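Local atomic coordinates of arfgap-like finger domain containing protein (Cryptosporidium parvum Iowa II, PDB entry 2OWA), a protein that probably stimulates GTP hydrolysis by ADP-ribosylation factors through a zinc-binding ArfGAP domain, the part represented by this chain. Residues A[15-20]-A[83-88]; A[34-39]-A[55-60]; A[38-43]-A[98-103]; A[48-53]-A[90-95]. All blocks are in the same frame, centred on the assembly; numbering follows the deposited sequence.

Contact 1 (A[15-20]-A[83-88]); sequences KGFVSD and KFTPIQ
Lys83 NZ is held by two groups at once: Asp20 OD1 lies 2.7 Å from it in a salt bridge, reached from above the carboxylate plane, and a water accepts a second N-H. In this ArfGAP fold the contact joins the residues that lead into two helices: Ser19 is the N-cap of helix 20-32, its OG bonded to Leu22 N, and Thr85 holds the N-cap position of helix 86-94. The water donates in turn to Val18 O, whose second water, 2.6 Å away, accepts from Phe84 N. Val18 N gives a direct backbone bond of 3.0 Å to Phe84 O. A long, bent lysine suits its place, because its stem and its tip do different work. Lys83 CB sits squarely over one face of the Phe17 ring as a CH-pi contact, 3.5 Å from Phe17 CG, while the bends at chi2 and chi3 swing the ammonium on to Asp20. Phe84 turns the other way, its ring edge-to-face with Phe27 of helix 20-32. Gly16 has backbone angles (phi 97°, psi 16°) that suit a residue with no CB. At the far end Val18 CG1 packs on Pro86 CG at 3.7 Å, and Gly16 O rests 3.4 Å from Pro86 CD.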
loop_
_atom_site.group_PDB
_atom_site.type_symbol
_atom_site.label_atom_id
_atom_site.label_comp_id
_atom_site.label_asym_id
_atom_site.label_seq_id
_atom_site.Cartn_x
_atom_site.Cartn_y
_atom_site.Cartn_z
ATOM N N LYS A 15 -11.452 -13.116 14.381
ATOM C CA LYS A 15 -10.042 -12.734 14.315
ATOM C C LYS A 15 -9.926 -11.243 13.991
ATOM O O LYS A 15 -8.825 -10.693 14.023
ATOM C CB LYS A 15 -9.273 -13.569 13.295
ATOM C CG LYS A 15 -9.286 -15.075 13.605
ATOM C CD LYS A 15 -8.552 -15.873 12.570
ATOM C CE LYS A 15 -8.622 -17.372 12.879
ATOM N NZ LYS A 15 -7.531 -17.982 12.063
ATOM N N GLY A 16 -11.070 -10.615 13.697
ATOM C CA GLY A 16 -11.169 -9.178 13.449
ATOM C C GLY A 16 -11.154 -8.815 11.969
ATOM O O GLY A 16 -10.981 -7.649 11.622
ATOM N N PHE A 17 -11.379 -9.820 11.118
ATOM C CA PHE A 17 -11.258 -9.681 9.653
ATOM C C PHE A 17 -12.610 -9.447 8.980
ATOM O O PHE A 17 -13.578 -10.096 9.317
ATOM C CB PHE A 17 -10.685 -10.948 9.029
ATOM C CG PHE A 17 -9.263 -11.222 9.395
ATOM C CD1 PHE A 17 -8.294 -10.231 9.274
ATOM C CD2 PHE A 17 -8.885 -12.496 9.831
ATOM C CE1 PHE A 17 -6.969 -10.493 9.581
ATOM C CE2 PHE A 17 -7.578 -12.772 10.133
ATOM C CZ PHE A 17 -6.616 -11.783 10.025
ATOM N N VAL A 18 -12.655 -8.519 8.033
ATOM C CA VAL A 18 -13.830 -8.388 7.161
ATOM C C VAL A 18 -14.014 -9.656 6.315
ATOM O O VAL A 18 -13.055 -10.422 6.129
ATOM C CB VAL A 18 -13.788 -7.120 6.272
ATOM C CG1 VAL A 18 -13.632 -5.870 7.123
ATOM C CG2 VAL A 18 -12.664 -7.186 5.190
ATOM N N SER A 19 -15.226 -9.866 5.793
ATOM C CA SER A 19 -15.510 -11.016 4.908
ATOM C C SER A 19 -14.714 -10.930 3.620
ATOM O O SER A 19 -14.296 -9.850 3.231
ATOM C CB SER A 19 -17.000 -11.074 4.566
ATOM O OG SER A 19 -17.446 -9.835 4.018
ATOM N N ASP A 20 -14.501 -12.059 2.947
ATOM C CA ASP A 20 -13.819 -12.041 1.644
ATOM C C ASP A 20 -14.566 -11.181 0.632
ATOM O O ASP A 20 -13.977 -10.663 -0.286
ATOM C CB ASP A 20 -13.665 -13.470 1.061
ATOM C CG ASP A 20 -12.644 -14.307 1.822
ATOM O OD1 ASP A 20 -11.786 -13.742 2.527
ATOM O OD2 ASP A 20 -12.695 -15.551 1.705
ATOM N N LYS A 83 -6.597 -11.804 4.290
ATOM C CA LYS A 83 -7.594 -11.246 5.186
ATOM C C LYS A 83 -7.148 -9.822 5.623
ATOM O O LYS A 83 -5.965 -9.551 5.761
ATOM C CB LYS A 83 -7.769 -12.147 6.426
ATOM C CG LYS A 83 -8.139 -13.656 6.164
ATOM C CD LYS A 83 -9.401 -13.702 5.374
ATOM C CE LYS A 83 -10.432 -14.680 5.919
ATOM N NZ LYS A 83 -11.694 -14.498 5.116
ATOM N N PHE A 84 -8.109 -8.929 5.794
ATOM C CA PHE A 84 -7.854 -7.540 6.189
ATOM C C PHE A 84 -8.765 -7.185 7.387
ATOM O O PHE A 84 -9.872 -7.685 7.450
ATOM C CB PHE A 84 -8.133 -6.617 5.001
ATOM C CG PHE A 84 -7.098 -6.723 3.908
ATOM C CD1 PHE A 84 -6.015 -5.845 3.874
ATOM C CD2 PHE A 84 -7.184 -7.744 2.951
ATOM C CE1 PHE A 84 -5.032 -5.961 2.843
ATOM C CE2 PHE A 84 -6.200 -7.879 1.943
ATOM C CZ PHE A 84 -5.137 -6.999 1.902
ATOM N N THR A 85 -8.284 -6.341 8.309
ATOM C CA THR A 85 -9.132 -5.685 9.289
ATOM C C THR A 85 -9.777 -4.439 8.667
ATOM O O THR A 85 -9.298 -3.928 7.633
ATOM C CB THR A 85 -8.378 -5.289 10.564
ATOM O OG1 THR A 85 -7.488 -4.213 10.261
ATOM C CG2 THR A 85 -7.629 -6.485 11.140
ATOM N N PRO A 86 -10.884 -3.963 9.268
ATOM C CA PRO A 86 -11.579 -2.805 8.732
ATOM C C PRO A 86 -10.694 -1.541 8.695
ATOM O O PRO A 86 -10.745 -0.790 7.725
ATOM C CB PRO A 86 -12.776 -2.628 9.696
ATOM C CG PRO A 86 -12.992 -4.000 10.280
ATOM C CD PRO A 86 -11.558 -4.494 10.469
ATOM N N ILE A 87 -9.835 -1.338 9.692
ATOM C CA ILE A 87 -8.992 -0.134 9.676
ATOM C C ILE A 87 -7.929 -0.189 8.546
ATOM O O ILE A 87 -7.472 0.840 8.067
ATOM C CB ILE A 87 -8.323 0.176 11.034
ATOM C CG1 ILE A 87 -7.738 1.606 10.996
ATOM C CG2 ILE A 87 -7.259 -0.930 11.430
ATOM C CD1 ILE A 87 -7.046 2.020 12.274
ATOM N N GLN A 88 -7.544 -1.390 8.125
ATOM C CA GLN A 88 -6.548 -1.540 7.072
ATOM C C GLN A 88 -7.181 -1.164 5.725
ATOM O O GLN A 88 -6.485 -0.715 4.813
ATOM C CB GLN A 88 -6.010 -2.975 7.011
ATOM C CG GLN A 88 -5.144 -3.427 8.259
ATOM C CD GLN A 88 -4.809 -4.895 8.202
ATOM O OE1 GLN A 88 -5.471 -5.667 7.502
ATOM N NE2 GLN A 88 -3.770 -5.304 8.953
HETATM O O HOH W 1 -13.243 -12.967 7.160
HETATM O O HOH W 2 -10.778 -10.191 4.849
#

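Contact 2 (A[34-39]-A[55-60]); sequences PENRTC and AVFICL. With ZN (zinc ion), chain C.
Cys39 and Cys59 meet through a shared zinc ion, their SG atoms bound to it at 2.4 Å and 2.3 Å, and this is the tight, buried end of the contact. Cys42 and Cys62 complete the four-cysteine site. The sixteen residues between Cys42 and Cys59 give the spacing characteristic of the ArfGAP zinc finger, and strand 56-58 brings the second cysteine pair to the metal. With SG turned away from its own backbone N (chi1 165°), Cys39 also reaches Cys59 N, which gives Cys39 SG a weak N-H...S bond of 3.3 Å. Ile58 closes in beside that sulfur, with Ile58 CB 3.9 Å from Cys39 SG.

Farther along, Phe57 sets out toward residues 34-39 at its CB, and its CD2-CE2 side lies against the Asn36 amide. Asn36 ND2 comes within 3.4 Å of Phe57 CE2, obliquely, with amide and ring planes 55° apart. Asparagine suits this buried place because both ends of its amide are used: OD1 accepts from Asn97 N and ND2 donates to Val30 O. The ring completes its packing on helix 20-32 through Phe27, Val30 and Arg31.

On the solvent side, by contrast, Pro34, Glu35 and Arg37 are exposed. Zinc thus holds the loop and the end of the strand together through both sulfurs, and the amide hydrogen directed at Cys39 SG would probably help to disperse thiolate charge.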
loop_
_atom_site.group_PDB
_atom_site.type_symbol
_atom_site.label_atom_id
_atom_site.label_comp_id
_atom_site.label_asym_id
_atom_site.label_seq_id
_atom_site.Cartn_x
_atom_site.Cartn_y
_atom_site.Cartn_z
ATOM N N PRO A 34 -7.269 5.277 -11.068
ATOM C CA PRO A 34 -6.229 5.345 -12.115
ATOM C C PRO A 34 -4.768 5.270 -11.646
ATOM O O PRO A 34 -3.964 4.561 -12.270
ATOM C CB PRO A 34 -6.504 6.680 -12.828
ATOM C CG PRO A 34 -7.599 7.338 -12.088
ATOM C CD PRO A 34 -8.302 6.311 -11.255
ATOM N N GLU A 35 -4.409 6.001 -10.589
ATOM C CA GLU A 35 -3.050 5.881 -10.040
ATOM C C GLU A 35 -2.712 4.490 -9.480
ATOM O O GLU A 35 -1.555 4.139 -9.437
ATOM C CB GLU A 35 -2.762 6.958 -8.982
ATOM C CG GLU A 35 -2.614 8.378 -9.554
ATOM C CD GLU A 35 -1.418 8.546 -10.490
ATOM O OE1 GLU A 35 -0.269 8.280 -10.047
ATOM O OE2 GLU A 35 -1.648 8.948 -11.668
ATOM N N ASN A 36 -3.720 3.706 -9.079
ATOM C CA ASN A 36 -3.491 2.362 -8.513
ATOM C C ASN A 36 -3.400 1.242 -9.557
ATOM O O ASN A 36 -3.312 0.064 -9.199
ATOM C CB ASN A 36 -4.555 2.006 -7.482
ATOM C CG ASN A 36 -4.471 2.849 -6.208
ATOM O OD1 ASN A 36 -3.403 3.355 -5.837
ATOM N ND2 ASN A 36 -5.593 2.960 -5.508
ATOM N N ARG A 37 -3.399 1.619 -10.832
ATOM C CA ARG A 37 -3.451 0.648 -11.945
ATOM C C ARG A 37 -2.078 0.317 -12.538
ATOM O O ARG A 37 -1.932 -0.466 -13.469
ATOM C CB ARG A 37 -4.441 1.133 -13.001
ATOM C CG ARG A 37 -5.860 1.203 -12.447
ATOM C CD ARG A 37 -6.859 1.268 -13.540
ATOM N NE ARG A 37 -7.169 -0.049 -14.119
ATOM C CZ ARG A 37 -8.012 -0.218 -15.135
ATOM N NH1 ARG A 37 -8.606 0.844 -15.672
ATOM N NH2 ARG A 37 -8.249 -1.435 -15.622
ATOM N N THR A 38 -1.061 0.886 -11.931
ATOM C CA THR A 38 0.297 0.548 -12.255
ATOM C C THR A 38 1.066 0.337 -10.923
ATOM O O THR A 38 0.803 1.019 -9.955
ATOM C CB THR A 38 0.869 1.675 -13.110
ATOM O OG1 THR A 38 2.234 1.409 -13.404
ATOM C CG2 THR A 38 0.777 2.999 -12.396
ATOM N N CYS A 39 1.978 -0.629 -10.870
ATOM C CA CYS A 39 2.716 -0.926 -9.620
ATOM C C CYS A 39 3.484 0.309 -9.147
ATOM O O CYS A 39 4.095 1.008 -9.956
ATOM C CB CYS A 39 3.679 -2.074 -9.850
ATOM S SG CYS A 39 4.941 -2.337 -8.619
ATOM N N ALA A 55 0.458 2.298 2.141
ATOM C CA ALA A 55 -0.786 2.147 1.381
ATOM C C ALA A 55 -0.540 2.259 -0.121
ATOM O O ALA A 55 -1.196 3.026 -0.813
ATOM C CB ALA A 55 -1.839 3.170 1.843
ATOM N N VAL A 56 0.424 1.498 -0.638
ATOM C CA VAL A 56 0.653 1.460 -2.075
ATOM C C VAL A 56 0.317 0.061 -2.625
ATOM O O VAL A 56 0.463 -0.935 -1.922
ATOM C CB VAL A 56 2.085 1.877 -2.466
ATOM C CG1 VAL A 56 2.327 3.414 -2.131
ATOM C CG2 VAL A 56 3.098 0.999 -1.753
ATOM N N PHE A 57 -0.122 0.015 -3.879
ATOM C CA PHE A 57 -0.285 -1.251 -4.626
ATOM C C PHE A 57 0.935 -1.562 -5.486
ATOM O O PHE A 57 1.455 -0.672 -6.170
ATOM C CB PHE A 57 -1.508 -1.210 -5.531
ATOM C CG PHE A 57 -2.778 -1.129 -4.789
ATOM C CD1 PHE A 57 -3.437 -2.283 -4.404
ATOM C CD2 PHE A 57 -3.320 0.124 -4.450
ATOM C CE1 PHE A 57 -4.653 -2.202 -3.673
ATOM C CE2 PHE A 57 -4.505 0.219 -3.743
ATOM C CZ PHE A 57 -5.190 -0.942 -3.370
ATOM N N ILE A 58 1.348 -2.826 -5.464
ATOM C CA ILE A 58 2.607 -3.286 -6.094
ATOM C C ILE A 58 2.357 -4.646 -6.766
ATOM O O ILE A 58 1.434 -5.326 -6.379
ATOM C CB ILE A 58 3.751 -3.410 -5.046
ATOM C CG1 ILE A 58 3.348 -4.312 -3.844
ATOM C CG2 ILE A 58 4.259 -1.979 -4.622
ATOM C CD1 ILE A 58 4.473 -4.509 -2.823
ATOM N N CYS A 59 3.192 -5.050 -7.729
ATOM C CA CYS A 59 2.969 -6.280 -8.457
ATOM C C CYS A 59 3.530 -7.489 -7.702
ATOM O O CYS A 59 4.233 -7.351 -6.694
ATOM C CB CYS A 59 3.566 -6.202 -9.884
ATOM S SG CYS A 59 5.398 -6.036 -9.974
ATOM N N LEU A 60 3.231 -8.671 -8.226
ATOM C CA LEU A 60 3.664 -9.935 -7.649
ATOM C C LEU A 60 5.189 -10.027 -7.567
ATOM O O LEU A 60 5.727 -10.619 -6.625
ATOM C CB LEU A 60 3.016 -11.123 -8.406
ATOM C CG LEU A 60 3.129 -11.292 -9.937
ATOM C CD1 LEU A 60 4.539 -11.687 -10.324
ATOM C CD2 LEU A 60 2.133 -12.337 -10.509
HETATM ZN ZN ZN C . 6.431 -3.968 -9.593
#

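Contact 3 (A[38-43]-A[98-103]); sequences TCFDCE and GRARNY. With ZN (zinc ion), chain C.
The Phe40 side chain overlaps helix 97-107 at its CE1 corner: Phe40 CE1 lies 3.5 Å from Ala100 CB and 3.6 Å from Arg101 CG. Arg101 N approaches the same ring in plane, at its edge. With CG swung opposite the backbone N (chi1 -170°), the ring leaves the zinc-knuckle loop and reaches the helix, where Val56 and Ile58 of the sheet also touch it. A flat hydrophobic side chain suits the place between helix 97-107 and strand 56-58, and the small Ala100 lets the ring come close to the helix backbone.

Arg101 runs past Phe40 in the opposite direction, extended from CG to NE, with its guanidinium plane 20° from the ring plane. Its polar end works on the loop. A water 2.9 Å from Arg101 NE accepts the N-H and donates to Phe40 O at 2.7 Å. Arg101 NH2 makes a weak bond of 3.3 Å with Thr38 O and presses close to Thr38 CG2. NH1 pairs with Glu35 in a salt bridge, so the arginine ties down both the loop and the 3-10 segment 34-36 before it.

Within the loop two amides are bonded to Cys39 SG: Cys42 N by a fairly straight bond (163°) 3.5 Å long, Asp41 N by a weak one. Such N-H...S bonds characterise a zinc knuckle, here a CxxC turn whose Cys39 and Cys42 both bind the metal. Labour is therefore divided: zinc and amides set the loop's shape, while a probably charged arginine and a buried ring fasten it to the helix.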
loop_
_atom_site.group_PDB
_atom_site.type_symbol
_atom_site.label_atom_id
_atom_site.label_comp_id
_atom_site.label_asym_id
_atom_site.label_seq_id
_atom_site.Cartn_x
_atom_site.Cartn_y
_atom_site.Cartn_z
ATOM N N THR A 38 -1.061 0.886 -11.931
ATOM C CA THR A 38 0.297 0.548 -12.255
ATOM C C THR A 38 1.066 0.337 -10.923
ATOM O O THR A 38 0.803 1.019 -9.955
ATOM C CB THR A 38 0.869 1.675 -13.110
ATOM O OG1 THR A 38 2.234 1.409 -13.404
ATOM C CG2 THR A 38 0.777 2.999 -12.396
ATOM N N CYS A 39 1.978 -0.629 -10.870
ATOM C CA CYS A 39 2.716 -0.926 -9.620
ATOM C C CYS A 39 3.484 0.309 -9.147
ATOM O O CYS A 39 4.095 1.008 -9.956
ATOM C CB CYS A 39 3.679 -2.074 -9.850
ATOM S SG CYS A 39 4.941 -2.337 -8.619
ATOM N N PHE A 40 3.467 0.562 -7.844
ATOM C CA PHE A 40 4.160 1.731 -7.286
ATOM C C PHE A 40 5.674 1.703 -7.574
ATOM O O PHE A 40 6.290 2.760 -7.755
ATOM C CB PHE A 40 3.915 1.849 -5.764
ATOM C CG PHE A 40 4.407 3.150 -5.173
ATOM C CD1 PHE A 40 3.705 4.337 -5.391
ATOM C CD2 PHE A 40 5.549 3.183 -4.392
ATOM C CE1 PHE A 40 4.159 5.565 -4.855
ATOM C CE2 PHE A 40 6.006 4.427 -3.840
ATOM C CZ PHE A 40 5.286 5.600 -4.096
ATOM N N ASP A 41 6.273 0.513 -7.590
ATOM C CA ASP A 41 7.733 0.402 -7.789
ATOM C C ASP A 41 8.180 0.322 -9.253
ATOM O O ASP A 41 9.164 0.979 -9.636
ATOM C CB ASP A 41 8.298 -0.819 -7.052
ATOM C CG ASP A 41 8.172 -0.713 -5.543
ATOM O OD1 ASP A 41 7.513 0.246 -5.064
ATOM O OD2 ASP A 41 8.739 -1.602 -4.852
ATOM N N CYS A 42 7.481 -0.470 -10.075
ATOM C CA CYS A 42 7.973 -0.738 -11.421
ATOM C C CYS A 42 7.002 -0.443 -12.561
ATOM O O CYS A 42 7.326 -0.689 -13.722
ATOM C CB CYS A 42 8.430 -2.182 -11.521
ATOM S SG CYS A 42 7.086 -3.331 -11.798
ATOM N N GLU A 43 5.808 0.024 -12.231
ATOM C CA GLU A 43 4.795 0.354 -13.227
ATOM C C GLU A 43 4.172 -0.820 -14.062
ATOM O O GLU A 43 3.409 -0.564 -15.005
ATOM C CB GLU A 43 5.247 1.549 -14.105
ATOM C CG GLU A 43 5.758 2.767 -13.277
ATOM C CD GLU A 43 6.037 4.016 -14.090
ATOM O OE1 GLU A 43 6.807 3.961 -15.084
ATOM O OE2 GLU A 43 5.505 5.096 -13.722
ATOM N N GLY A 98 -1.247 7.390 -6.018
ATOM C CA GLY A 98 -1.155 8.828 -6.257
ATOM C C GLY A 98 -0.698 9.704 -5.081
ATOM O O GLY A 98 0.230 10.519 -5.211
ATOM N N ARG A 99 -1.357 9.579 -3.934
ATOM C CA ARG A 99 -0.904 10.299 -2.743
ATOM C C ARG A 99 0.582 10.030 -2.362
ATOM O O ARG A 99 1.315 10.972 -2.000
ATOM C CB ARG A 99 -1.804 9.944 -1.561
ATOM C CG ARG A 99 -1.560 10.818 -0.358
ATOM C CD ARG A 99 -2.566 10.567 0.703
ATOM N NE ARG A 99 -2.582 11.659 1.679
ATOM C CZ ARG A 99 -3.420 11.717 2.719
ATOM N NH1 ARG A 99 -4.331 10.765 2.911
ATOM N NH2 ARG A 99 -3.353 12.749 3.556
ATOM N N ALA A 100 0.985 8.753 -2.415
ATOM C CA ALA A 100 2.365 8.331 -2.123
ATOM C C ALA A 100 3.397 8.883 -3.145
ATOM O O ALA A 100 4.418 9.467 -2.739
ATOM C CB ALA A 100 2.472 6.787 -1.999
ATOM N N ARG A 101 3.103 8.736 -4.444
ATOM C CA ARG A 101 3.922 9.319 -5.516
ATOM C C ARG A 101 4.046 10.822 -5.267
ATOM O O ARG A 101 5.129 11.364 -5.354
ATOM C CB ARG A 101 3.300 9.096 -6.912
ATOM C CG ARG A 101 3.773 7.838 -7.613
ATOM C CD ARG A 101 2.800 7.459 -8.749
ATOM N NE ARG A 101 2.932 6.065 -9.138
ATOM C CZ ARG A 101 1.924 5.341 -9.613
ATOM N NH1 ARG A 101 0.733 5.917 -9.760
ATOM N NH2 ARG A 101 2.104 4.051 -9.944
ATOM N N ASN A 102 2.948 11.464 -4.900
ATOM C CA ASN A 102 2.977 12.900 -4.704
ATOM C C ASN A 102 3.904 13.257 -3.554
ATOM O O ASN A 102 4.742 14.137 -3.693
ATOM C CB ASN A 102 1.562 13.499 -4.484
ATOM C CG ASN A 102 1.615 14.977 -4.025
ATOM O OD1 ASN A 102 2.223 15.813 -4.679
ATOM N ND2 ASN A 102 0.989 15.283 -2.896
ATOM N N TYR A 103 3.743 12.567 -2.417
ATOM C CA TYR A 103 4.579 12.817 -1.271
ATOM C C TYR A 103 6.074 12.573 -1.570
ATOM O O TYR A 103 6.909 13.450 -1.311
ATOM C CB TYR A 103 4.125 11.983 -0.073
ATOM C CG TYR A 103 5.044 12.109 1.124
ATOM C CD1 TYR A 103 4.908 13.164 2.013
ATOM C CD2 TYR A 103 6.077 11.180 1.343
ATOM C CE1 TYR A 103 5.732 13.285 3.100
ATOM C CE2 TYR A 103 6.911 11.300 2.437
ATOM C CZ TYR A 103 6.733 12.357 3.297
ATOM O OH TYR A 103 7.540 12.494 4.370
HETATM ZN ZN ZN C . 6.431 -3.968 -9.593
HETATM O O HOH W 3 5.588 4.860 -9.251
#

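Contact 4 (A[48-53]-A[90-95]); sequences TWLSLS and VRMDIG
Arg91, on helix 86-94, spends its guanidinium on two successive carbonyls just past strand 49-51. Arg91 NE donates to Leu52 O at 2.8 Å, from above the carbonyl plane, with an N-H...O angle of 141°. Arg91 NH2 donates to Ser53 O, also at 2.8 Å and nearly straight (177°), the acceptor lying in the guanidinium plane. The side chain reaches this far because CG is opposite the backbone N (chi1 178°) and the chain stays extended to NE. Further partners come from helix 123-135: NH1 makes a salt bridge with Asp133, and NH2 bonds Lys129 O as well. Arginine suits the position because one buried group can serve four acceptors fanned round it, holding the plane fixed.

The serines are also provided for. Ser51 OG pairs with Ser74 OG, and Ser53 OG with Phe75 N, both on the chain that leads into strand 76-78.

Beside this polar cluster lies the core of the ArfGAP domain, where Met92 crosses the two leucines. Met92 SD is 3.7 Å from Leu52 CD2, and Met92 CE is 4.0 Å from Leu50 CB. Bent at chi2 and chi3, the flexible methionine settles among Leu50, Leu52, Phe27 and Phe57, between helix and sheet.

Arg91 in this way pays the cost of burying two carbonyls just past the end of strand 49-51, while Asp133 probably balances its charge; the residues that follow the strand, helix 86-94 and helix 123-135 are joined through one side chain.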
loop_
_atom_site.group_PDB
_atom_site.type_symbol
_atom_site.label_atom_id
_atom_site.label_comp_id
_atom_site.label_asym_id
_atom_site.label_seq_id
_atom_site.Cartn_x
_atom_site.Cartn_y
_atom_site.Cartn_z
ATOM N N THR A 48 -1.867 -6.150 -7.768
ATOM C CA THR A 48 -2.890 -6.640 -6.847
ATOM C C THR A 48 -2.321 -6.911 -5.469
ATOM O O THR A 48 -3.064 -7.203 -4.546
ATOM C CB THR A 48 -3.612 -7.920 -7.392
ATOM O OG1 THR A 48 -2.660 -8.971 -7.474
ATOM C CG2 THR A 48 -4.193 -7.654 -8.777
ATOM N N TRP A 49 -1.008 -6.823 -5.324
ATOM C CA TRP A 49 -0.381 -6.889 -4.014
ATOM C C TRP A 49 -0.320 -5.482 -3.427
ATOM O O TRP A 49 -0.661 -4.508 -4.103
ATOM C CB TRP A 49 1.014 -7.543 -4.085
ATOM C CG TRP A 49 0.913 -8.978 -4.332
ATOM C CD1 TRP A 49 0.582 -9.581 -5.524
ATOM C CD2 TRP A 49 1.063 -10.044 -3.373
ATOM N NE1 TRP A 49 0.518 -10.941 -5.358
ATOM C CE2 TRP A 49 0.833 -11.260 -4.067
ATOM C CE3 TRP A 49 1.369 -10.093 -2.003
ATOM C CZ2 TRP A 49 0.911 -12.519 -3.441
ATOM C CZ3 TRP A 49 1.454 -11.362 -1.365
ATOM C CH2 TRP A 49 1.215 -12.556 -2.101
ATOM N N LEU A 50 0.073 -5.381 -2.161
ATOM C CA LEU A 50 0.111 -4.087 -1.502
ATOM C C LEU A 50 1.145 -4.018 -0.345
ATOM O O LEU A 50 1.525 -5.036 0.229
ATOM C CB LEU A 50 -1.326 -3.643 -1.087
ATOM C CG LEU A 50 -2.120 -4.479 -0.081
ATOM C CD1 LEU A 50 -1.676 -4.089 1.342
ATOM C CD2 LEU A 50 -3.607 -4.217 -0.248
ATOM N N SER A 51 1.646 -2.818 -0.051
ATOM C CA SER A 51 2.351 -2.595 1.231
ATOM C C SER A 51 1.384 -1.760 2.074
ATOM O O SER A 51 1.047 -0.612 1.684
ATOM C CB SER A 51 3.669 -1.839 1.031
ATOM O OG SER A 51 4.216 -1.479 2.291
ATOM N N LEU A 52 0.891 -2.326 3.183
ATOM C CA LEU A 52 -0.009 -1.565 4.028
ATOM C C LEU A 52 0.673 -0.319 4.567
ATOM O O LEU A 52 0.043 0.710 4.647
ATOM C CB LEU A 52 -0.561 -2.383 5.194
ATOM C CG LEU A 52 -1.850 -3.126 4.824
ATOM C CD1 LEU A 52 -2.104 -4.243 5.839
ATOM C CD2 LEU A 52 -3.082 -2.156 4.663
ATOM N N SER A 53 1.971 -0.418 4.869
ATOM C CA SER A 53 2.776 0.677 5.473
ATOM C C SER A 53 2.626 2.010 4.752
ATOM O O SER A 53 2.399 3.041 5.370
ATOM C CB SER A 53 4.276 0.291 5.485
ATOM O OG SER A 53 4.452 -1.053 5.941
ATOM N N VAL A 90 -9.583 1.174 5.437
ATOM C CA VAL A 90 -9.661 2.652 5.495
ATOM C C VAL A 90 -8.310 3.234 5.096
ATOM O O VAL A 90 -8.240 4.244 4.375
ATOM C CB VAL A 90 -10.014 3.133 6.904
ATOM C CG1 VAL A 90 -9.960 4.707 6.985
ATOM C CG2 VAL A 90 -11.386 2.546 7.346
ATOM N N ARG A 91 -7.238 2.603 5.586
ATOM C CA ARG A 91 -5.874 3.052 5.329
ATOM C C ARG A 91 -5.558 3.019 3.842
ATOM O O ARG A 91 -5.032 3.986 3.311
ATOM C CB ARG A 91 -4.823 2.231 6.123
ATOM C CG ARG A 91 -3.380 2.664 5.815
ATOM C CD ARG A 91 -2.368 1.848 6.589
ATOM N NE ARG A 91 -1.026 2.426 6.596
ATOM C CZ ARG A 91 -0.570 3.238 7.552
ATOM N NH1 ARG A 91 -1.348 3.572 8.576
ATOM N NH2 ARG A 91 0.673 3.697 7.512
ATOM N N MET A 92 -5.910 1.924 3.166
ATOM C CA MET A 92 -5.758 1.824 1.739
ATOM C C MET A 92 -6.590 2.873 0.978
ATOM O O MET A 92 -6.181 3.361 -0.063
ATOM C CB MET A 92 -6.126 0.405 1.281
ATOM C CG MET A 92 -5.108 -0.683 1.672
ATOM S SD MET A 92 -3.360 -0.344 1.408
ATOM C CE MET A 92 -3.290 -0.201 -0.365
ATOM N N ASP A 93 -7.744 3.211 1.545
ATOM C CA ASP A 93 -8.700 4.114 0.944
ATOM C C ASP A 93 -8.161 5.545 0.986
ATOM O O ASP A 93 -8.238 6.264 -0.025
ATOM C CB ASP A 93 -10.042 4.021 1.683
ATOM C CG ASP A 93 -11.200 4.673 0.904
ATOM O OD1 ASP A 93 -10.973 5.245 -0.193
ATOM O OD2 ASP A 93 -12.353 4.617 1.417
ATOM N N ILE A 94 -7.583 5.945 2.122
ATOM C CA ILE A 94 -7.022 7.323 2.241
ATOM C C ILE A 94 -5.624 7.476 1.639
ATOM O O ILE A 94 -5.159 8.612 1.412
ATOM C CB ILE A 94 -7.044 7.866 3.694
ATOM C CG1 ILE A 94 -6.190 6.998 4.625
ATOM C CG2 ILE A 94 -8.467 7.982 4.220
ATOM C CD1 ILE A 94 -4.886 7.586 4.953
ATOM N N GLY A 95 -4.966 6.343 1.386
ATOM C CA GLY A 95 -3.664 6.329 0.746
ATOM C C GLY A 95 -3.772 6.184 -0.768
ATOM O O GLY A 95 -4.437 6.965 -1.449
#

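From the N terminus, residues 15-20 enter helix 20-32 and wait until 83-88 to close contact 1, a long loop that encloses all of contact 2. Contacts 2 and 3 start from overlapping stretches that share Thr38 and Cys39, and both reach the zinc. Contact 2 closes soonest, at 55-60, and crosses contact 4, which starts at 48-53 on the neighbouring strand. After contact 1 closes, 90-95 completes contact 4 on the same helix, and 98-103 completes contact 3, which spans contact 4 entirely. Contact 1 crosses both of these. Together they tie the N-terminal loop, zinc finger and sheet to successive helices 86-94 and 97-107.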